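CELL WALL surface anchor family protein (PDB 2WW8) serves as the adhesin of the pneumococcal pilus and probably recognises host cells through an integrin I-like domain that carries a magnesium ion. Local coordinates at residues 298-303 with 310-315; 356-361 with 439-444; 463-468 with 473-478. All coordinates share one frame; numbering follows the deposited sequence.

Contact 1: 298-303 with 310-315; sequences RLNDSL and TSFTTN
Two short strands, 298-299 and 311-315, pair one after the other with the same antiparallel partner, strand 284-292, and the chain between them forms a loop. Arg298 and Asn300 meet Thr310 and Phe312 where this loop leaves and returns. The Arg298 chain is bent at chi2 (-88°) and chi3 (-78°), which folds its guanidinium back over Thr310. Thr310 CB lies over one guanidinium face, 3.5 Å from Arg298 NH2. Arg298 NH2 also gives a weak, bent bond to Thr310 O at 3.3 Å. Firmer partners hold this group: Glu288 takes NH2 in a salt bridge, and NH1 reaches the backbone O atoms of Lys289 and Val291. Thr310 CG2 packs on the backbone instead, 3.9 Å from Leu299 N. Further along, Asn300 presents its amide to the edge of the Phe312 ring, with the two planes perpendicular. The ring also meets Trp305 edge-to-face. Asn300 ND2 approaches Phe312 CZ to 3.8 Å and is hydrogen-bonded to Gln309 O. The other end of the same amide makes an Asx turn: Asn300 OD1 accepts from Ser302 N at 2.9 Å.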
loop_
_atom_site.group_PDB
_atom_site.type_symbol
_atom_site.label_atom_id
_atom_site.label_comp_id
_atom_site.label_asym_id
_atom_site.label_seq_id
_atom_site.Cartn_x
_atom_site.Cartn_y
_atom_site.Cartn_z
ATOM N N ARG A 298 45.012 3.780 -50.338
ATOM C CA ARG A 298 43.802 4.096 -49.578
ATOM C C ARG A 298 43.807 5.555 -49.103
ATOM O O ARG A 298 44.869 6.125 -48.818
ATOM C CB ARG A 298 43.731 3.123 -48.389
ATOM C CG ARG A 298 43.511 1.682 -48.860
ATOM C CD ARG A 298 42.024 1.468 -48.982
ATOM N NE ARG A 298 41.605 1.286 -47.593
ATOM C CZ ARG A 298 40.862 2.123 -46.873
ATOM N NH1 ARG A 298 40.370 3.274 -47.382
ATOM N NH2 ARG A 298 40.619 1.758 -45.612
ATOM N N LEU A 299 42.628 6.152 -48.984
ATOM C CA LEU A 299 42.552 7.525 -48.465
ATOM C C LEU A 299 41.145 7.789 -47.956
ATOM O O LEU A 299 40.205 7.225 -48.487
ATOM C CB LEU A 299 42.925 8.592 -49.490
ATOM C CG LEU A 299 41.946 9.009 -50.582
ATOM C CD1 LEU A 299 42.131 10.447 -51.005
ATOM C CD2 LEU A 299 42.204 8.087 -51.791
ATOM N N ASN A 300 41.020 8.586 -46.903
ATOM C CA ASN A 300 39.698 8.895 -46.394
ATOM C C ASN A 300 39.352 10.262 -47.002
ATOM O O ASN A 300 40.020 11.259 -46.694
ATOM C CB ASN A 300 39.699 8.945 -44.844
ATOM C CG ASN A 300 38.313 9.022 -44.270
ATOM O OD1 ASN A 300 37.395 9.502 -44.965
ATOM N ND2 ASN A 300 38.151 8.568 -43.004
ATOM N N ASP A 301 38.332 10.302 -47.863
ATOM C CA ASP A 301 37.889 11.554 -48.457
ATOM C C ASP A 301 36.926 12.363 -47.583
ATOM O O ASP A 301 36.402 13.376 -48.043
ATOM C CB ASP A 301 37.186 11.279 -49.792
ATOM C CG ASP A 301 36.043 10.274 -49.655
ATOM O OD1 ASP A 301 36.023 9.316 -48.816
ATOM O OD2 ASP A 301 35.147 10.410 -50.494
ATOM N N SER A 302 36.693 11.972 -46.335
ATOM C CA SER A 302 35.744 12.712 -45.493
ATOM C C SER A 302 36.301 14.052 -45.062
ATOM O O SER A 302 37.470 14.177 -44.701
ATOM C CB SER A 302 35.357 11.869 -44.302
ATOM O OG SER A 302 34.780 12.686 -43.281
ATOM N N LEU A 303 35.496 15.106 -45.061
ATOM C CA LEU A 303 36.046 16.353 -44.522
ATOM C C LEU A 303 36.233 16.369 -42.993
ATOM O O LEU A 303 36.839 17.293 -42.456
ATOM C CB LEU A 303 35.174 17.504 -44.970
ATOM C CG LEU A 303 33.837 17.694 -44.270
ATOM C CD1 LEU A 303 34.002 18.975 -43.357
ATOM C CD2 LEU A 303 32.847 17.901 -45.443
ATOM N N THR A 310 42.330 5.941 -42.292
ATOM C CA THR A 310 41.583 4.933 -43.034
ATOM C C THR A 310 41.071 3.842 -42.098
ATOM O O THR A 310 40.350 2.929 -42.510
ATOM C CB THR A 310 42.467 4.328 -44.115
ATOM O OG1 THR A 310 43.685 3.849 -43.511
ATOM C CG2 THR A 310 42.767 5.479 -45.142
ATOM N N SER A 311 41.441 3.908 -40.831
ATOM C CA SER A 311 40.832 2.961 -39.900
ATOM C C SER A 311 40.531 3.615 -38.577
ATOM O O SER A 311 41.095 4.663 -38.247
ATOM C CB SER A 311 41.732 1.724 -39.732
ATOM O OG SER A 311 42.833 2.043 -38.945
ATOM N N PHE A 312 39.645 3.002 -37.795
ATOM C CA PHE A 312 39.229 3.581 -36.533
ATOM C C PHE A 312 39.165 2.417 -35.548
ATOM O O PHE A 312 38.647 1.342 -35.903
ATOM C CB PHE A 312 37.803 4.187 -36.654
ATOM C CG PHE A 312 37.708 5.381 -37.602
ATOM C CD1 PHE A 312 38.029 6.674 -37.155
ATOM C CD2 PHE A 312 37.395 5.202 -38.940
ATOM C CE1 PHE A 312 37.954 7.799 -38.006
ATOM C CE2 PHE A 312 37.345 6.297 -39.821
ATOM C CZ PHE A 312 37.614 7.589 -39.347
ATOM N N THR A 313 39.662 2.674 -34.338
ATOM C CA THR A 313 39.719 1.633 -33.310
ATOM C C THR A 313 39.182 2.179 -31.997
ATOM O O THR A 313 39.544 3.291 -31.566
ATOM C CB THR A 313 41.152 1.155 -33.071
ATOM O OG1 THR A 313 41.625 0.628 -34.312
ATOM C CG2 THR A 313 41.145 0.051 -31.976
ATOM N N THR A 314 38.306 1.418 -31.373
ATOM C CA THR A 314 37.820 1.844 -30.042
ATOM C C THR A 314 37.109 0.685 -29.351
ATOM O O THR A 314 36.877 -0.310 -30.017
ATOM C CB THR A 314 36.805 3.052 -30.136
ATOM O OG1 THR A 314 36.485 3.487 -28.790
ATOM C CG2 THR A 314 35.489 2.709 -30.817
ATOM N N ASN A 315 36.730 0.801 -28.076
ATOM C CA ASN A 315 35.793 -0.153 -27.457
ATOM C C ASN A 315 34.364 0.226 -27.858
ATOM O O ASN A 315 33.951 1.388 -27.765
ATOM C CB ASN A 315 35.916 -0.149 -25.917
ATOM C CG ASN A 315 37.260 -0.705 -25.439
ATOM O OD1 ASN A 315 38.272 -0.061 -25.670
ATOM N ND2 ASN A 315 37.286 -1.883 -24.801
#

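Contact 2: 356-361 with 439-444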
loop_
_atom_site.group_PDB
_atom_site.type_symbol
_atom_site.label_atom_id
_atom_site.label_comp_id
_atom_site.label_asym_id
_atom_site.label_seq_id
_atom_site.Cartn_x
_atom_site.Cartn_y
_atom_site.Cartn_z
ATOM N N ALA A 356 27.215 0.877 -39.056
ATOM C CA ALA A 356 26.620 0.296 -40.254
ATOM C C ALA A 356 25.838 -0.995 -39.846
ATOM O O ALA A 356 25.594 -1.206 -38.663
ATOM C CB ALA A 356 27.714 -0.074 -41.267
ATOM N N THR A 357 25.533 -1.885 -40.784
ATOM C CA THR A 357 24.575 -2.979 -40.604
ATOM C C THR A 357 25.200 -4.313 -41.019
ATOM O O THR A 357 25.100 -4.721 -42.189
ATOM C CB THR A 357 23.264 -2.676 -41.327
ATOM O OG1 THR A 357 22.876 -1.344 -40.968
ATOM C CG2 THR A 357 22.105 -3.679 -40.929
ATOM N N PHE A 358 25.849 -4.983 -40.063
ATOM C CA PHE A 358 26.502 -6.281 -40.346
ATOM C C PHE A 358 25.616 -7.436 -39.834
ATOM O O PHE A 358 25.854 -8.019 -38.795
ATOM C CB PHE A 358 27.871 -6.357 -39.696
ATOM C CG PHE A 358 28.755 -7.494 -40.163
ATOM C CD1 PHE A 358 28.310 -8.476 -41.068
ATOM C CD2 PHE A 358 30.082 -7.495 -39.770
ATOM C CE1 PHE A 358 29.181 -9.496 -41.497
ATOM C CE2 PHE A 358 30.976 -8.506 -40.197
ATOM C CZ PHE A 358 30.538 -9.524 -41.047
ATOM N N THR A 359 24.546 -7.680 -40.588
ATOM C CA THR A 359 23.443 -8.556 -40.168
ATOM C C THR A 359 23.983 -9.980 -39.976
ATOM O O THR A 359 23.663 -10.618 -38.977
ATOM C CB THR A 359 22.369 -8.609 -41.284
ATOM O OG1 THR A 359 21.984 -7.263 -41.560
ATOM C CG2 THR A 359 21.073 -9.376 -40.801
ATOM N N GLN A 360 24.855 -10.443 -40.870
ATOM C CA GLN A 360 25.343 -11.822 -40.773
ATOM C C GLN A 360 26.014 -12.157 -39.458
ATOM O O GLN A 360 25.853 -13.225 -38.856
ATOM C CB GLN A 360 26.346 -12.051 -41.905
ATOM C CG GLN A 360 26.787 -13.475 -41.991
ATOM C CD GLN A 360 27.783 -13.704 -43.145
ATOM O OE1 GLN A 360 28.223 -12.779 -43.874
ATOM N NE2 GLN A 360 28.157 -15.002 -43.289
ATOM N N LYS A 361 26.783 -11.190 -38.982
ATOM C CA LYS A 361 27.537 -11.360 -37.755
ATOM C C LYS A 361 26.592 -11.474 -36.542
ATOM O O LYS A 361 26.837 -12.236 -35.585
ATOM C CB LYS A 361 28.539 -10.182 -37.597
ATOM C CG LYS A 361 29.517 -10.299 -36.390
ATOM C CD LYS A 361 30.626 -9.196 -36.431
ATOM C CE LYS A 361 31.793 -9.613 -35.476
ATOM N NZ LYS A 361 32.899 -8.611 -35.494
ATOM N N THR A 439 40.232 -6.533 -42.088
ATOM C CA THR A 439 40.993 -6.850 -43.312
ATOM C C THR A 439 40.342 -7.857 -44.273
ATOM O O THR A 439 40.806 -8.068 -45.438
ATOM C CB THR A 439 42.450 -7.374 -43.015
ATOM O OG1 THR A 439 42.343 -8.674 -42.421
ATOM C CG2 THR A 439 43.301 -6.424 -42.158
ATOM N N ILE A 440 39.301 -8.532 -43.801
ATOM C CA ILE A 440 38.591 -9.470 -44.673
ATOM C C ILE A 440 37.131 -9.173 -44.902
ATOM O O ILE A 440 36.584 -9.596 -45.916
ATOM C CB ILE A 440 38.634 -10.908 -44.158
ATOM C CG1 ILE A 440 38.118 -10.907 -42.716
ATOM C CG2 ILE A 440 40.093 -11.488 -44.393
ATOM C CD1 ILE A 440 38.110 -12.206 -41.955
ATOM N N VAL A 441 36.500 -8.449 -43.988
ATOM C CA VAL A 441 35.073 -8.145 -44.133
ATOM C C VAL A 441 34.763 -7.403 -45.435
ATOM O O VAL A 441 35.551 -6.548 -45.925
ATOM C CB VAL A 441 34.541 -7.399 -42.866
ATOM C CG1 VAL A 441 34.992 -5.854 -42.827
ATOM C CG2 VAL A 441 33.048 -7.439 -42.732
ATOM N N ARG A 442 33.549 -7.673 -45.955
ATOM C CA ARG A 442 33.074 -6.998 -47.178
ATOM C C ARG A 442 32.210 -5.838 -46.751
ATOM O O ARG A 442 31.436 -5.975 -45.799
ATOM C CB ARG A 442 32.291 -7.941 -48.128
ATOM C CG ARG A 442 32.986 -9.270 -48.493
ATOM C CD ARG A 442 34.374 -9.024 -49.080
ATOM N NE ARG A 442 34.326 -8.271 -50.316
ATOM C CZ ARG A 442 35.387 -8.013 -51.077
ATOM N NH1 ARG A 442 36.586 -8.441 -50.695
ATOM N NH2 ARG A 442 35.230 -7.286 -52.180
ATOM N N GLY A 443 32.305 -4.719 -47.491
ATOM C CA GLY A 443 31.431 -3.565 -47.205
ATOM C C GLY A 443 31.856 -2.746 -45.997
ATOM O O GLY A 443 32.743 -3.143 -45.246
ATOM N N ASP A 444 31.235 -1.579 -45.830
ATOM C CA ASP A 444 31.565 -0.697 -44.717
ATOM C C ASP A 444 30.350 0.157 -44.334
ATOM O O ASP A 444 30.543 1.184 -43.663
ATOM C CB ASP A 444 32.821 0.120 -45.048
ATOM C CG ASP A 444 32.560 1.227 -46.099
ATOM O OD1 ASP A 444 31.418 1.349 -46.659
ATOM O OD2 ASP A 444 33.523 1.993 -46.350
#
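Phe358 and Val441 make the apolar part of this contact, and Ala356 meets Asp444 beside it. Phe358 takes the N-cap position of helix 359-373. Its CB points toward segment 439-444, with CG anti to the backbone N (chi1 -167°). The second torsion is close to zero, chi2 -4°, an unusual value for phenylalanine. CD1 therefore nearly eclipses the residue's own CA, and the CD2 side of the ring swings outward. Along that outer side the ring closes on Val441. Phe358 CD2 is 4.2 Å from Val441 CG2. Phe358 CE2 comes much nearer, 3.4 Å from the same methyl, which is tight packing. At the tip, Phe358 CZ lies 3.7 Å from Val441 CG2. The methyl arrives obliquely to the ring. Lys361 CB, in the first turn of the helix, sits over one face of the Phe358 ring, 3.6 Å above the plane and over its centre. The Lys361 chain then runs on to a salt bridge with Glu437.

Beside this pair, Ala356 CB rests 3.9 Å from Asp444 O. That oxygen accepts a hydrogen bond from Lys289 NZ, and the Asp444 carboxylate pairs with Arg497. The side chain of Ala356 is about 8 Å from the magnesium, so this loop lies close to the magnesium site, in what is probably an integrin I-like (von Willebrand factor A) domain.

Phe358 and Val441 also share a neighbour, Met392, in strand 392-393. That strand pairs antiparallel with the short, weakly bonded strand 442-443. The ring thus sits between the start of helix 359-373 and this two-stranded sheet, with the Tyr394 ring against it, the two planes about 60° apart.

Contact 3: 463-468 with 473-478; sequences AAFPVK and SEMKAA
The Phe465 ring has Leu299 CD1 over one face, and Met475 approaches it with its methyl and its sulfur. The methyl Met475 CE comes obliquely from the Leu299 side and lies 3.9 Å from Phe465 CE2. The sulfur is at the ring edge: Met475 SD stands 5.4 Å from the ring centroid and 84° off the ring normal, a Met-aromatic contact. The two side chains cross at about a right angle. The Met475 chain is extended at chi2 and then turns at chi3 (80°), which carries CE to the ring. Two conformers of Met475 are deposited, and this geometry belongs to one of them.

The setting is a strand that passes almost directly into a helix. Strand 461-467 ends, helix 469-477 begins, and the helix turns so that Met475 points toward the strand. Phe465 and Val467, two residues apart, project toward it, while Pro466 between them points away. Both methyls of Val467 pack against the sulfur. Val467 CG2 is 3.8 Å from Met475 SD, and Val467 CG1 is 4.0 Å from the same atom. Strand 489-496, paired with 461-467, adds Ile492 to the packing round Met475, and Tyr307 touches Met475 as well.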
loop_
_atom_site.group_PDB
_atom_site.type_symbol
_atom_site.label_atom_id
_atom_site.label_comp_id
_atom_site.label_asym_id
_atom_site.label_seq_id
_atom_site.Cartn_x
_atom_site.Cartn_y
_atom_site.Cartn_z
ATOM N N ALA A 463 34.536 11.233 -60.099
ATOM C CA ALA A 463 34.794 12.109 -58.957
ATOM C C ALA A 463 36.298 12.121 -58.676
ATOM O O ALA A 463 36.974 11.119 -58.851
ATOM C CB ALA A 463 34.071 11.573 -57.740
ATOM N N ALA A 464 36.824 13.276 -58.271
ATOM C CA ALA A 464 38.254 13.388 -57.950
ATOM C C ALA A 464 38.408 14.040 -56.567
ATOM O O ALA A 464 37.585 14.875 -56.233
ATOM C CB ALA A 464 38.944 14.182 -59.017
ATOM N N PHE A 465 39.390 13.641 -55.753
ATOM C CA PHE A 465 39.687 14.363 -54.516
ATOM C C PHE A 465 40.569 15.577 -54.866
ATOM O O PHE A 465 41.638 15.363 -55.456
ATOM C CB PHE A 465 40.484 13.400 -53.651
ATOM C CG PHE A 465 40.725 13.895 -52.266
ATOM C CD1 PHE A 465 39.658 13.979 -51.359
ATOM C CD2 PHE A 465 41.992 14.294 -51.890
ATOM C CE1 PHE A 465 39.869 14.449 -50.056
ATOM C CE2 PHE A 465 42.218 14.751 -50.601
ATOM C CZ PHE A 465 41.156 14.818 -49.672
ATOM N N PRO A 466 40.152 16.819 -54.526
ATOM C CA PRO A 466 40.942 17.988 -54.849
ATOM C C PRO A 466 42.215 18.103 -53.990
ATOM O O PRO A 466 42.238 17.793 -52.798
ATOM C CB PRO A 466 39.996 19.185 -54.597
ATOM C CG PRO A 466 38.710 18.637 -54.185
ATOM C CD PRO A 466 38.956 17.200 -53.738
ATOM N N VAL A 467 43.294 18.553 -54.615
ATOM C CA VAL A 467 44.533 18.626 -53.882
ATOM C C VAL A 467 45.038 20.052 -54.048
ATOM O O VAL A 467 45.408 20.476 -55.132
ATOM C CB VAL A 467 45.577 17.585 -54.369
ATOM C CG1 VAL A 467 46.861 17.725 -53.557
ATOM C CG2 VAL A 467 45.053 16.115 -54.208
ATOM N N LYS A 468 45.022 20.827 -52.963
ATOM C CA LYS A 468 45.387 22.201 -53.151
ATOM C C LYS A 468 46.917 22.355 -53.337
ATOM O O LYS A 468 47.681 21.471 -52.916
ATOM C CB LYS A 468 44.760 23.005 -52.015
ATOM C CG LYS A 468 45.463 22.797 -50.716
ATOM C CD LYS A 468 44.798 23.645 -49.604
ATOM C CE LYS A 468 45.208 23.147 -48.200
ATOM N NZ LYS A 468 44.844 24.106 -47.128
ATOM N N SER A 473 52.828 18.546 -52.825
ATOM C CA SER A 473 54.076 17.793 -52.559
ATOM C C SER A 473 53.932 16.637 -51.550
ATOM O O SER A 473 54.410 15.522 -51.765
ATOM C CB SER A 473 55.213 18.719 -52.148
ATOM O OG SER A 473 55.335 19.702 -53.181
ATOM N N GLU A 474 53.263 16.922 -50.447
ATOM C CA GLU A 474 52.936 15.946 -49.454
ATOM C C GLU A 474 52.127 14.765 -50.026
ATOM O O GLU A 474 52.452 13.590 -49.759
ATOM C CB GLU A 474 52.167 16.686 -48.351
ATOM C CG GLU A 474 51.646 15.718 -47.338
ATOM C CD GLU A 474 50.735 16.407 -46.335
ATOM O OE1 GLU A 474 50.971 17.585 -46.019
ATOM O OE2 GLU A 474 49.752 15.804 -45.885
ATOM N N MET A 475 51.065 15.012 -50.807
ATOM C CA MET A 475 50.294 13.839 -51.267
ATOM C C MET A 475 51.018 13.098 -52.383
ATOM O O MET A 475 50.920 11.864 -52.489
ATOM C CB MET A 475 48.839 14.156 -51.638
ATOM C CG MET A 475 48.061 14.773 -50.458
ATOM S SD MET A 475 46.321 14.866 -50.875
ATOM C CE MET A 475 45.758 13.204 -50.569
ATOM N N LYS A 476 51.787 13.818 -53.173
ATOM C CA LYS A 476 52.610 13.162 -54.159
ATOM C C LYS A 476 53.710 12.287 -53.472
ATOM O O LYS A 476 53.944 11.133 -53.839
ATOM C CB LYS A 476 53.207 14.260 -55.031
ATOM C CG LYS A 476 54.268 13.752 -55.924
ATOM C CD LYS A 476 53.738 13.444 -57.287
ATOM C CE LYS A 476 54.864 13.768 -58.255
ATOM N NZ LYS A 476 54.435 12.910 -59.405
ATOM N N ALA A 477 54.338 12.791 -52.417
ATOM C CA ALA A 477 55.420 12.020 -51.757
ATOM C C ALA A 477 54.891 10.821 -50.993
ATOM O O ALA A 477 55.588 9.827 -50.895
ATOM C CB ALA A 477 56.293 12.888 -50.857
ATOM N N ALA A 478 53.653 10.898 -50.505
ATOM C CA ALA A 478 53.022 9.783 -49.819
ATOM C C ALA A 478 52.644 8.653 -50.784
ATOM O O ALA A 478 52.336 7.558 -50.325
ATOM C CB ALA A 478 51.796 10.257 -49.025
#

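The three contacts follow one another along the chain; none nests in or crosses another. Contact 1 comes first and closes a loop of six residues beside strand 284-292. Contact 2 spans 77 residues, from the start of helix 359-373 to the short strand 442-443. Contact 3 then closes the turn from strand 461-467 into its helix. Contacts 1 and 3 share one antiparallel sheet, with strand 489-496 between strands 284-292 and 461-467. They touch directly: Asp301 CA lies 3.9 Å from Phe465 CE1. Contact 2 lies close to the magnesium site, its centre 16 Å from that of contact 1 and 29 Å from that of contact 3.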